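Metallo-carboxypeptidase (Pseudomonas aeruginosa, PDB 4A39) is a zinc-dependent M14 metallopeptidase of the cytosolic carboxypeptidase type, which probably removes residues from the C-terminal ends of peptides or proteins. Local coordinates at residues A[152-161]-A[216-227]; A[261-271]-A[336-347]. All blocks are in the same frame, centred on the assembly; numbering follows the deposited sequence.

How the interactions relate
Interactions 1 and 2 sit on the same mixed sheet of the zinc carboxypeptidase region, their centres about 20 Å apart and their nearest atoms about 5 Å apart without touching. Residues 152-161 with 216-227 pair two antiparallel strands toward one side of that sheet; residues 261-271 with 336-347 pair two parallel strands further across it, with strand 171-177 between the two pairs. Helix 252-264 follows interaction 1 in the chain and leads into interaction 2. The zinc site lies closer to interaction 2: the side chain of Thr346 is about 6 Å from the zinc ion, that of Met220 about 10 Å.

Interaction 1: residues A[152-161]-A[216-227]; sequences SVQGRDIELL and LVPNMNPDGAFH
The carboxylate of Asp223 collects three donors from residues 152-156. Ser152 OG gives a hydrogen bond to Asp223 OD1 (2.7 Å), and Arg156 NH1 forms a salt bridge with the same Asp223 OD1 (2.9 Å). The hydroxyl comes in syn but tilted out of the carboxylate plane; the guanidinium reaches the same oxygen from the opposite face, 55° out of that plane. The second oxygen, Asp223 OD2, accepts from the backbone Gln154 N (2.9 Å), also syn and likewise tilted out of the plane. With both oxygens held, the carboxylate has little freedom to rotate and ties the type I turn 152-155 to helix 222-226.

Arg156 reaches Asp223 with a chain extended from CG to NE, its CB lying against Pro222 CG (3.8 Å). Beyond the salt bridge, Phe226 CB lies over one face of the guanidinium, and the Phe226 ring is turned only 26° from its plane. Ser152 OG is itself positioned by the backbone Arg156 N, which donates to it, so donor and acceptor roles meet in one hydroxyl. The helix start is capped by Asn221, whose OD1 accepts from Gly224 N (3.0 Å); two residues earlier, Asn219 OD1 accepts from Asn221 N in an Asx turn.

Toward the strands the contact becomes apolar and then regular: Leu160 CD1 meets Val217 CG2 (3.8 Å), and Leu161 and Leu216 form an antiparallel hydrogen-bonded pair, Leu161 N to Leu216 O and Leu216 N to Leu161 O. Where the backbones part, one water bridges Asp157 O and Asn219 O and another Glu159 O and Asn219 N.

Strand 157-163 lies here between strands 144-151 and 212-217. Helix 128-138 touches Glu159, Leu161 and Pro218, helix 185-196 packs on Leu216, and helix 252-264 meets Leu160 and Met220.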
loop_
_atom_site.group_PDB
_atom_site.type_symbol
_atom_site.label_atom_id
_atom_site.label_comp_id
_atom_site.label_asym_id
_atom_site.label_seq_id
_atom_site.Cartn_x
_atom_site.Cartn_y
_atom_site.Cartn_z
ATOM N N SER A 152 -3.212 -15.698 8.932
ATOM C CA SER A 152 -1.878 -15.161 9.166
ATOM C C SER A 152 -1.160 -15.935 10.265
ATOM O O SER A 152 -1.760 -16.753 10.962
ATOM C CB SER A 152 -1.969 -13.691 9.573
ATOM O OG SER A 152 -2.515 -13.577 10.877
ATOM N N VAL A 153 0.130 -15.670 10.420
ATOM C CA VAL A 153 0.919 -16.339 11.442
ATOM C C VAL A 153 0.263 -16.237 12.819
ATOM O O VAL A 153 0.228 -17.217 13.576
ATOM C CB VAL A 153 2.338 -15.740 11.511
ATOM C CG1 VAL A 153 3.082 -16.296 12.716
ATOM C CG2 VAL A 153 3.091 -16.055 10.229
ATOM N N GLN A 154 -0.276 -15.063 13.135
ATOM C CA GLN A 154 -0.905 -14.850 14.433
ATOM C C GLN A 154 -2.421 -15.053 14.475
ATOM O O GLN A 154 -3.081 -14.631 15.422
ATOM C CB GLN A 154 -0.546 -13.461 14.962
ATOM C CG GLN A 154 0.959 -13.230 15.062
ATOM C CD GLN A 154 1.297 -11.952 15.794
ATOM O OE1 GLN A 154 0.681 -10.917 15.561
ATOM N NE2 GLN A 154 2.286 -12.017 16.686
ATOM N N GLY A 155 -2.972 -15.687 13.445
ATOM C CA GLY A 155 -4.399 -15.969 13.438
ATOM C C GLY A 155 -5.370 -14.879 13.025
ATOM O O GLY A 155 -6.479 -14.811 13.553
ATOM N N ARG A 156 -4.962 -14.024 12.096
ATOM C CA ARG A 156 -5.841 -12.970 11.604
ATOM C C ARG A 156 -6.289 -13.360 10.194
ATOM O O ARG A 156 -5.562 -14.046 9.473
ATOM C CB ARG A 156 -5.108 -11.625 11.594
ATOM C CG ARG A 156 -4.748 -11.122 12.991
ATOM C CD ARG A 156 -4.239 -9.686 12.966
ATOM N NE ARG A 156 -4.047 -9.157 14.316
ATOM C CZ ARG A 156 -3.004 -9.437 15.095
ATOM N NH1 ARG A 156 -2.040 -10.239 14.662
ATOM N NH2 ARG A 156 -2.935 -8.922 16.316
ATOM N N ASP A 157 -7.491 -12.939 9.809
ATOM C CA ASP A 157 -8.038 -13.273 8.495
ATOM C C ASP A 157 -7.392 -12.583 7.297
ATOM O O ASP A 157 -7.069 -11.400 7.351
ATOM C CB ASP A 157 -9.538 -12.956 8.434
ATOM C CG ASP A 157 -10.390 -13.957 9.189
ATOM O OD1 ASP A 157 -9.977 -15.126 9.290
ATOM O OD2 ASP A 157 -11.485 -13.575 9.653
ATOM N N ILE A 158 -7.232 -13.343 6.215
ATOM C CA ILE A 158 -6.709 -12.824 4.951
ATOM C C ILE A 158 -7.848 -13.096 3.962
ATOM O O ILE A 158 -7.870 -14.133 3.301
ATOM C CB ILE A 158 -5.458 -13.594 4.454
ATOM C CG1 ILE A 158 -4.392 -13.664 5.548
ATOM C CG2 ILE A 158 -4.902 -12.912 3.211
ATOM C CD1 ILE A 158 -3.807 -12.336 5.911
ATOM N N GLU A 159 -8.803 -12.178 3.872
ATOM C CA GLU A 159 -9.938 -12.376 2.974
ATOM C C GLU A 159 -9.623 -12.238 1.494
ATOM O O GLU A 159 -8.897 -11.335 1.085
ATOM C CB GLU A 159 -11.072 -11.402 3.312
ATOM C CG GLU A 159 -11.628 -11.553 4.717
ATOM C CD GLU A 159 -11.040 -10.550 5.686
ATOM O OE1 GLU A 159 -9.869 -10.155 5.494
ATOM O OE2 GLU A 159 -11.748 -10.167 6.644
ATOM N N LEU A 160 -10.179 -13.151 0.700
ATOM C CA LEU A 160 -10.043 -13.118 -0.751
ATOM C C LEU A 160 -11.465 -12.889 -1.249
ATOM O O LEU A 160 -12.328 -13.763 -1.112
ATOM C CB LEU A 160 -9.514 -14.450 -1.299
ATOM C CG LEU A 160 -9.580 -14.631 -2.822
ATOM C CD1 LEU A 160 -8.905 -13.458 -3.522
ATOM C CD2 LEU A 160 -8.920 -15.947 -3.210
ATOM N N LEU A 161 -11.714 -11.710 -1.803
ATOM C CA LEU A 161 -13.042 -11.371 -2.302
ATOM C C LEU A 161 -13.117 -11.567 -3.804
ATOM O O LEU A 161 -12.132 -11.356 -4.506
ATOM C CB LEU A 161 -13.372 -9.909 -1.980
ATOM C CG LEU A 161 -13.175 -9.451 -0.533
ATOM C CD1 LEU A 161 -13.421 -7.953 -0.438
ATOM C CD2 LEU A 161 -14.112 -10.222 0.389
ATOM N N LEU A 216 -9.846 -9.971 -5.282
ATOM C CA LEU A 216 -9.227 -8.940 -4.458
ATOM C C LEU A 216 -8.805 -9.356 -3.058
ATOM O O LEU A 216 -9.555 -10.020 -2.347
ATOM C CB LEU A 216 -10.206 -7.772 -4.317
ATOM C CG LEU A 216 -10.955 -7.300 -5.567
ATOM C CD1 LEU A 216 -12.023 -6.296 -5.164
ATOM C CD2 LEU A 216 -9.978 -6.694 -6.558
ATOM N N VAL A 217 -7.605 -8.940 -2.665
ATOM C CA VAL A 217 -7.097 -9.203 -1.320
ATOM C C VAL A 217 -6.748 -7.835 -0.739
ATOM O O VAL A 217 -5.664 -7.314 -0.982
ATOM C CB VAL A 217 -5.822 -10.073 -1.325
ATOM C CG1 VAL A 217 -5.300 -10.222 0.100
ATOM C CG2 VAL A 217 -6.121 -11.453 -1.913
ATOM N N PRO A 218 -7.675 -7.231 0.026
ATOM C CA PRO A 218 -7.494 -5.915 0.651
ATOM C C PRO A 218 -6.243 -5.736 1.510
ATOM O O PRO A 218 -5.664 -4.646 1.538
ATOM C CB PRO A 218 -8.775 -5.740 1.459
ATOM C CG PRO A 218 -9.784 -6.454 0.616
ATOM C CD PRO A 218 -9.048 -7.720 0.246
ATOM N N ASN A 219 -5.841 -6.778 2.232
ATOM C CA ASN A 219 -4.636 -6.678 3.055
ATOM C C ASN A 219 -3.917 -8.011 3.221
ATOM O O ASN A 219 -4.438 -8.962 3.813
ATOM C CB ASN A 219 -4.955 -6.076 4.426
ATOM C CG ASN A 219 -3.701 -5.663 5.173
ATOM O OD1 ASN A 219 -2.944 -6.507 5.651
ATOM N ND2 ASN A 219 -3.463 -4.356 5.256
ATOM N N MET A 220 -2.699 -8.055 2.692
ATOM C CA MET A 220 -1.853 -9.243 2.706
ATOM C C MET A 220 -1.027 -9.466 3.964
ATOM O O MET A 220 -0.377 -10.502 4.081
ATOM C CB MET A 220 -0.874 -9.194 1.531
ATOM C CG MET A 220 -1.463 -9.479 0.161
ATOM S SD MET A 220 -1.923 -11.207 -0.026
ATOM C CE MET A 220 -0.305 -11.986 0.060
ATOM N N ASN A 221 -1.040 -8.512 4.891
ATOM C CA ASN A 221 -0.218 -8.634 6.099
ATOM C C ASN A 221 -0.891 -7.980 7.303
ATOM O O ASN A 221 -0.409 -6.971 7.823
ATOM C CB ASN A 221 1.138 -7.957 5.848
ATOM C CG ASN A 221 2.242 -8.478 6.753
ATOM O OD1 ASN A 221 1.999 -8.929 7.878
ATOM N ND2 ASN A 221 3.476 -8.392 6.268
ATOM N N PRO A 222 -2.014 -8.547 7.768
ATOM C CA PRO A 222 -2.717 -7.976 8.921
ATOM C C PRO A 222 -1.889 -7.934 10.199
ATOM O O PRO A 222 -2.021 -6.994 10.985
ATOM C CB PRO A 222 -3.958 -8.861 9.048
ATOM C CG PRO A 222 -3.507 -10.172 8.482
ATOM C CD PRO A 222 -2.709 -9.744 7.269
ATOM N N ASP A 223 -1.042 -8.939 10.415
ATOM C CA ASP A 223 -0.209 -8.962 11.619
ATOM C C ASP A 223 0.751 -7.776 11.615
ATOM O O ASP A 223 0.846 -7.037 12.591
ATOM C CB ASP A 223 0.611 -10.253 11.706
ATOM C CG ASP A 223 -0.248 -11.494 11.825
ATOM O OD1 ASP A 223 -1.464 -11.372 12.094
ATOM O OD2 ASP A 223 0.309 -12.599 11.660
ATOM N N GLY A 224 1.469 -7.608 10.510
ATOM C CA GLY A 224 2.413 -6.508 10.412
ATOM C C GLY A 224 1.750 -5.148 10.543
ATOM O O GLY A 224 2.274 -4.266 11.214
ATOM N N ALA A 225 0.605 -4.969 9.891
ATOM C CA ALA A 225 -0.097 -3.692 9.956
ATOM C C ALA A 225 -0.494 -3.364 11.392
ATOM O O ALA A 225 -0.181 -2.288 11.901
ATOM C CB ALA A 225 -1.329 -3.724 9.055
ATOM N N PHE A 226 -1.167 -4.301 12.051
ATOM C CA PHE A 226 -1.600 -4.089 13.427
ATOM C C PHE A 226 -0.440 -3.749 14.364
ATOM O O PHE A 226 -0.573 -2.895 15.244
ATOM C CB PHE A 226 -2.324 -5.332 13.951
ATOM C CG PHE A 226 -2.757 -5.212 15.378
ATOM C CD1 PHE A 226 -3.865 -4.443 15.721
ATOM C CD2 PHE A 226 -2.034 -5.838 16.388
ATOM C CE1 PHE A 226 -4.246 -4.297 17.058
ATOM C CE2 PHE A 226 -2.405 -5.698 17.724
ATOM C CZ PHE A 226 -3.512 -4.926 18.059
ATOM N N HIS A 227 0.695 -4.415 14.182
ATOM C CA HIS A 227 1.847 -4.176 15.047
ATOM C C HIS A 227 2.704 -2.976 14.683
ATOM O O HIS A 227 3.737 -2.728 15.308
ATOM C CB HIS A 227 2.717 -5.429 15.125
ATOM C CG HIS A 227 2.159 -6.478 16.035
ATOM N ND1 HIS A 227 1.683 -7.688 15.578
ATOM C CD2 HIS A 227 1.949 -6.469 17.372
ATOM C CE1 HIS A 227 1.202 -8.379 16.597
ATOM N NE2 HIS A 227 1.350 -7.662 17.696
HETATM O O HOH W 1 -6.607 -9.316 5.535
HETATM O O HOH W 2 -7.742 -9.088 2.768
#

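Interaction 2: residues A[261-271]-A[336-347]; sequences MKRHGVDLFLD and VGQTYDCLAFTI. With GEM ((2-guanidinoethylmercapto)succinic acid), chain D.
Val336 reaches Phe269 from helix 332-340, and its CB already lies over the ring, 3.7 Å from Phe269 CD2. From there the two methyls part. Val336 CG1, anti to the backbone N (chi1 180°), touches Phe269 CG at 3.7 Å and also meets Val266 CG1. Val336 CG2 sits over the centre of the Phe269 ring, a CH-pi contact only 13° off the ring normal, and also touches Met261 SD (3.9 Å). Ala344 CB lies at the edge of the same ring.

Four residues on, the Tyr340 ring takes Val266 CG2 over one face, 4.0 Å from the ring centroid, while Met261 SD approaches obliquely as a Met-aromatic contact.

Strands 268-271 and 343-347 run parallel, 10° apart. Phe269 N donates to Leu343 O, Phe345 N to Phe269 O (3.0 Å), Asp271 N to Phe345 O and Ile347 N to Asp271 O (2.8 Å). Thr346, in the inhibitor pocket, shares a water with Asp271 OD2, which also accepts a hydrogen bond from the zinc ligand His273.

Chemically the contact changes along its length, from valine methyls over the faces of Phe269 and Tyr340 to a polar end in the second shell of the zinc site, where Asp271 probably orients His273 and makes its imidazole a stronger zinc donor.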
loop_
_atom_site.group_PDB
_atom_site.type_symbol
_atom_site.label_atom_id
_atom_site.label_comp_id
_atom_site.label_asym_id
_atom_site.label_seq_id
_atom_site.Cartn_x
_atom_site.Cartn_y
_atom_site.Cartn_z
ATOM N N MET A 261 -4.651 -19.004 -6.517
ATOM C CA MET A 261 -4.324 -18.652 -7.896
ATOM C C MET A 261 -4.210 -19.911 -8.740
ATOM O O MET A 261 -4.707 -19.966 -9.862
ATOM C CB MET A 261 -3.007 -17.875 -7.970
ATOM C CG MET A 261 -3.046 -16.488 -7.352
ATOM S SD MET A 261 -1.476 -15.617 -7.590
ATOM C CE MET A 261 -2.027 -13.902 -7.526
ATOM N N LYS A 262 -3.561 -20.931 -8.201
ATOM C CA LYS A 262 -3.386 -22.178 -8.934
ATOM C C LYS A 262 -4.716 -22.805 -9.322
ATOM O O LYS A 262 -4.851 -23.395 -10.402
ATOM C CB LYS A 262 -2.572 -23.167 -8.095
ATOM C CG LYS A 262 -1.103 -22.803 -7.944
ATOM C CD LYS A 262 -0.364 -23.750 -7.003
ATOM C CE LYS A 262 1.102 -23.365 -6.878
ATOM N NZ LYS A 262 1.799 -24.152 -5.825
ATOM N N ARG A 263 -5.704 -22.654 -8.448
ATOM C CA ARG A 263 -7.025 -23.221 -8.667
ATOM C C ARG A 263 -7.950 -22.421 -9.569
ATOM O O ARG A 263 -8.718 -23.001 -10.335
ATOM C CB ARG A 263 -7.711 -23.457 -7.319
ATOM C CG ARG A 263 -9.030 -24.208 -7.390
ATOM C CD ARG A 263 -9.191 -25.046 -6.144
ATOM N NE ARG A 263 -9.387 -24.229 -4.951
ATOM C CZ ARG A 263 -10.545 -23.660 -4.644
ATOM N NH1 ARG A 263 -11.575 -23.828 -5.452
ATOM N NH2 ARG A 263 -10.682 -22.956 -3.529
ATOM N N HIS A 264 -7.895 -21.099 -9.485
ATOM C CA HIS A 264 -8.782 -20.304 -10.320
ATOM C C HIS A 264 -8.171 -19.724 -11.585
ATOM O O HIS A 264 -8.901 -19.420 -12.529
ATOM C CB HIS A 264 -9.409 -19.170 -9.504
ATOM C CG HIS A 264 -10.093 -19.630 -8.258
ATOM N ND1 HIS A 264 -9.425 -19.842 -7.072
ATOM C CD2 HIS A 264 -11.388 -19.936 -8.022
ATOM C CE1 HIS A 264 -10.282 -20.250 -6.155
ATOM N NE2 HIS A 264 -11.481 -20.313 -6.705
ATOM N N GLY A 265 -6.854 -19.559 -11.625
ATOM C CA GLY A 265 -6.212 -19.001 -12.808
ATOM C C GLY A 265 -6.048 -17.502 -12.664
ATOM O O GLY A 265 -6.758 -16.871 -11.872
ATOM N N VAL A 266 -5.119 -16.937 -13.435
ATOM C CA VAL A 266 -4.819 -15.508 -13.389
ATOM C C VAL A 266 -4.616 -14.921 -14.788
ATOM O O VAL A 266 -3.836 -15.449 -15.578
ATOM C CB VAL A 266 -3.524 -15.247 -12.571
ATOM C CG1 VAL A 266 -3.250 -13.752 -12.489
ATOM C CG2 VAL A 266 -3.649 -15.850 -11.174
ATOM N N ASP A 267 -5.306 -13.819 -15.084
ATOM C CA ASP A 267 -5.178 -13.163 -16.385
ATOM C C ASP A 267 -4.679 -11.720 -16.259
ATOM O O ASP A 267 -4.469 -11.031 -17.256
ATOM C CB ASP A 267 -6.517 -13.202 -17.129
ATOM C CG ASP A 267 -7.011 -14.622 -17.350
ATOM O OD1 ASP A 267 -6.278 -15.413 -17.985
ATOM O OD2 ASP A 267 -8.122 -14.948 -16.885
ATOM N N LEU A 268 -4.482 -11.281 -15.022
ATOM C CA LEU A 268 -3.993 -9.939 -14.723
ATOM C C LEU A 268 -3.610 -9.928 -13.255
ATOM O O LEU A 268 -4.314 -10.510 -12.428
ATOM C CB LEU A 268 -5.079 -8.885 -14.949
ATOM C CG LEU A 268 -4.672 -7.487 -14.464
ATOM C CD1 LEU A 268 -3.873 -6.786 -15.549
ATOM C CD2 LEU A 268 -5.901 -6.679 -14.106
ATOM N N PHE A 269 -2.502 -9.274 -12.927
ATOM C CA PHE A 269 -2.071 -9.209 -11.538
ATOM C C PHE A 269 -1.472 -7.860 -11.177
ATOM O O PHE A 269 -0.513 -7.413 -11.804
ATOM C CB PHE A 269 -1.036 -10.295 -11.242
ATOM C CG PHE A 269 -0.509 -10.259 -9.833
ATOM C CD1 PHE A 269 -1.351 -10.526 -8.753
ATOM C CD2 PHE A 269 0.820 -9.940 -9.584
ATOM C CE1 PHE A 269 -0.871 -10.473 -7.446
ATOM C CE2 PHE A 269 1.312 -9.884 -8.279
ATOM C CZ PHE A 269 0.468 -10.151 -7.209
ATOM N N LEU A 270 -2.045 -7.219 -10.165
ATOM C CA LEU A 270 -1.542 -5.935 -9.696
ATOM C C LEU A 270 -1.213 -6.085 -8.212
ATOM O O LEU A 270 -2.070 -6.484 -7.420
ATOM C CB LEU A 270 -2.593 -4.836 -9.890
ATOM C CG LEU A 270 -3.051 -4.561 -11.327
ATOM C CD1 LEU A 270 -4.085 -3.445 -11.329
ATOM C CD2 LEU A 270 -1.852 -4.173 -12.185
ATOM N N ASP A 271 0.031 -5.777 -7.855
ATOM C CA ASP A 271 0.518 -5.868 -6.477
ATOM C C ASP A 271 0.690 -4.417 -6.019
ATOM O O ASP A 271 1.567 -3.711 -6.501
ATOM C CB ASP A 271 1.848 -6.639 -6.489
ATOM C CG ASP A 271 2.379 -6.941 -5.103
ATOM O OD1 ASP A 271 1.602 -6.916 -4.124
ATOM O OD2 ASP A 271 3.590 -7.221 -4.999
ATOM N N VAL A 336 4.132 -14.185 -10.443
ATOM C CA VAL A 336 2.786 -14.397 -10.963
ATOM C C VAL A 336 2.755 -14.149 -12.465
ATOM O O VAL A 336 2.195 -14.941 -13.228
ATOM C CB VAL A 336 1.766 -13.465 -10.262
ATOM C CG1 VAL A 336 0.365 -13.698 -10.816
ATOM C CG2 VAL A 336 1.779 -13.729 -8.763
ATOM N N GLY A 337 3.375 -13.053 -12.887
ATOM C CA GLY A 337 3.407 -12.723 -14.298
ATOM C C GLY A 337 3.963 -13.842 -15.158
ATOM O O GLY A 337 3.431 -14.128 -16.233
ATOM N N GLN A 338 5.031 -14.478 -14.691
ATOM C CA GLN A 338 5.652 -15.556 -15.450
ATOM C C GLN A 338 4.919 -16.881 -15.312
ATOM O O GLN A 338 4.745 -17.605 -16.289
ATOM C CB GLN A 338 7.108 -15.738 -15.021
ATOM C CG GLN A 338 7.858 -16.756 -15.865
ATOM C CD GLN A 338 9.352 -16.675 -15.664
ATOM O OE1 GLN A 338 9.923 -17.393 -14.842
ATOM N NE2 GLN A 338 9.992 -15.779 -16.398
ATOM N N THR A 339 4.482 -17.196 -14.100
ATOM C CA THR A 339 3.788 -18.456 -13.864
ATOM C C THR A 339 2.481 -18.542 -14.634
ATOM O O THR A 339 2.103 -19.616 -15.112
ATOM C CB THR A 339 3.505 -18.653 -12.359
ATOM O OG1 THR A 339 4.746 -18.672 -11.643
ATOM C CG2 THR A 339 2.772 -19.969 -12.116
ATOM N N TYR A 340 1.806 -17.405 -14.783
ATOM C CA TYR A 340 0.525 -17.373 -15.476
ATOM C C TYR A 340 0.529 -16.661 -16.827
ATOM O O TYR A 340 -0.511 -16.584 -17.490
ATOM C CB TYR A 340 -0.528 -16.767 -14.541
ATOM C CG TYR A 340 -0.745 -17.631 -13.320
ATOM C CD1 TYR A 340 -1.539 -18.775 -13.389
ATOM C CD2 TYR A 340 -0.079 -17.362 -12.126
ATOM C CE1 TYR A 340 -1.659 -19.635 -12.301
ATOM C CE2 TYR A 340 -0.191 -18.219 -11.028
ATOM C CZ TYR A 340 -0.981 -19.351 -11.125
ATOM O OH TYR A 340 -1.082 -20.213 -10.057
ATOM N N ASP A 341 1.699 -16.173 -17.237
ATOM C CA ASP A 341 1.855 -15.476 -18.517
ATOM C C ASP A 341 0.809 -14.369 -18.649
ATOM O O ASP A 341 0.119 -14.263 -19.666
ATOM C CB ASP A 341 1.706 -16.472 -19.672
ATOM C CG ASP A 341 2.027 -15.858 -21.025
ATOM O OD1 ASP A 341 2.826 -14.896 -21.075
ATOM O OD2 ASP A 341 1.484 -16.351 -22.040
ATOM N N CYS A 342 0.708 -13.530 -17.622
ATOM C CA CYS A 342 -0.278 -12.455 -17.629
ATOM C C CYS A 342 0.355 -11.099 -17.404
ATOM O O CYS A 342 1.487 -10.996 -16.932
ATOM C CB CYS A 342 -1.311 -12.684 -16.521
ATOM S SG CYS A 342 -0.615 -12.602 -14.837
ATOM N N LEU A 343 -0.391 -10.056 -17.749
ATOM C CA LEU A 343 0.067 -8.693 -17.531
ATOM C C LEU A 343 0.182 -8.574 -16.015
ATOM O O LEU A 343 -0.744 -8.948 -15.286
ATOM C CB LEU A 343 -0.964 -7.698 -18.067
ATOM C CG LEU A 343 -0.702 -6.214 -17.786
ATOM C CD1 LEU A 343 0.635 -5.804 -18.391
ATOM C CD2 LEU A 343 -1.827 -5.376 -18.372
ATOM N N ALA A 344 1.316 -8.070 -15.540
ATOM C CA ALA A 344 1.542 -7.938 -14.105
ATOM C C ALA A 344 2.380 -6.715 -13.781
ATOM O O ALA A 344 3.387 -6.452 -14.436
ATOM C CB ALA A 344 2.239 -9.187 -13.572
ATOM N N PHE A 345 1.969 -5.989 -12.748
ATOM C CA PHE A 345 2.668 -4.786 -12.315
ATOM C C PHE A 345 2.717 -4.655 -10.804
ATOM O O PHE A 345 1.849 -5.165 -10.085
ATOM C CB PHE A 345 1.948 -3.518 -12.785
ATOM C CG PHE A 345 2.192 -3.133 -14.214
ATOM C CD1 PHE A 345 3.448 -2.712 -14.634
ATOM C CD2 PHE A 345 1.135 -3.102 -15.119
ATOM C CE1 PHE A 345 3.647 -2.257 -15.936
ATOM C CE2 PHE A 345 1.325 -2.652 -16.421
ATOM C CZ PHE A 345 2.581 -2.227 -16.829
ATOM N N THR A 346 3.739 -3.953 -10.335
ATOM C CA THR A 346 3.851 -3.618 -8.931
ATOM C C THR A 346 3.455 -2.147 -9.042
ATOM O O THR A 346 4.114 -1.399 -9.764
ATOM C CB THR A 346 5.300 -3.696 -8.415
ATOM O OG1 THR A 346 5.744 -5.061 -8.430
ATOM C CG2 THR A 346 5.377 -3.158 -6.999
ATOM N N ILE A 347 2.367 -1.748 -8.392
ATOM C CA ILE A 347 1.932 -0.353 -8.442
ATOM C C ILE A 347 2.561 0.346 -7.244
ATOM O O ILE A 347 2.478 -0.147 -6.116
ATOM C CB ILE A 347 0.382 -0.225 -8.369
ATOM C CG1 ILE A 347 -0.261 -0.914 -9.581
ATOM C CG2 ILE A 347 -0.016 1.241 -8.328
ATOM C CD1 ILE A 347 0.135 -0.314 -10.920
HETATM C C8 GEM D . 9.353 -3.598 -4.211
HETATM S S7 GEM D . 7.748 -4.110 -4.924
HETATM C C6 GEM D . 8.215 -4.320 -6.681
HETATM C C5 GEM D . 9.362 -3.421 -7.149
HETATM N N3 GEM D . 10.635 -3.863 -6.563
HETATM C C1 GEM D . 11.594 -4.335 -7.358
HETATM N N4 GEM D . 11.381 -4.411 -8.669
HETATM N N2 GEM D . 12.755 -4.740 -6.852
HETATM C C9 GEM D . 9.809 -4.556 -3.107
HETATM O O14 GEM D . 9.123 -5.584 -2.909
HETATM O O15 GEM D . 10.841 -4.237 -2.482
HETATM C C10 GEM D . 9.286 -2.162 -3.686
HETATM C C11 GEM D . 8.258 -2.013 -2.562
HETATM O O12 GEM D . 7.405 -1.105 -2.678
HETATM O O13 GEM D . 8.359 -2.800 -1.598
HETATM O O HOH W 3 -2.725 -10.920 -19.359
HETATM O O HOH W 4 5.820 -7.486 -6.650
#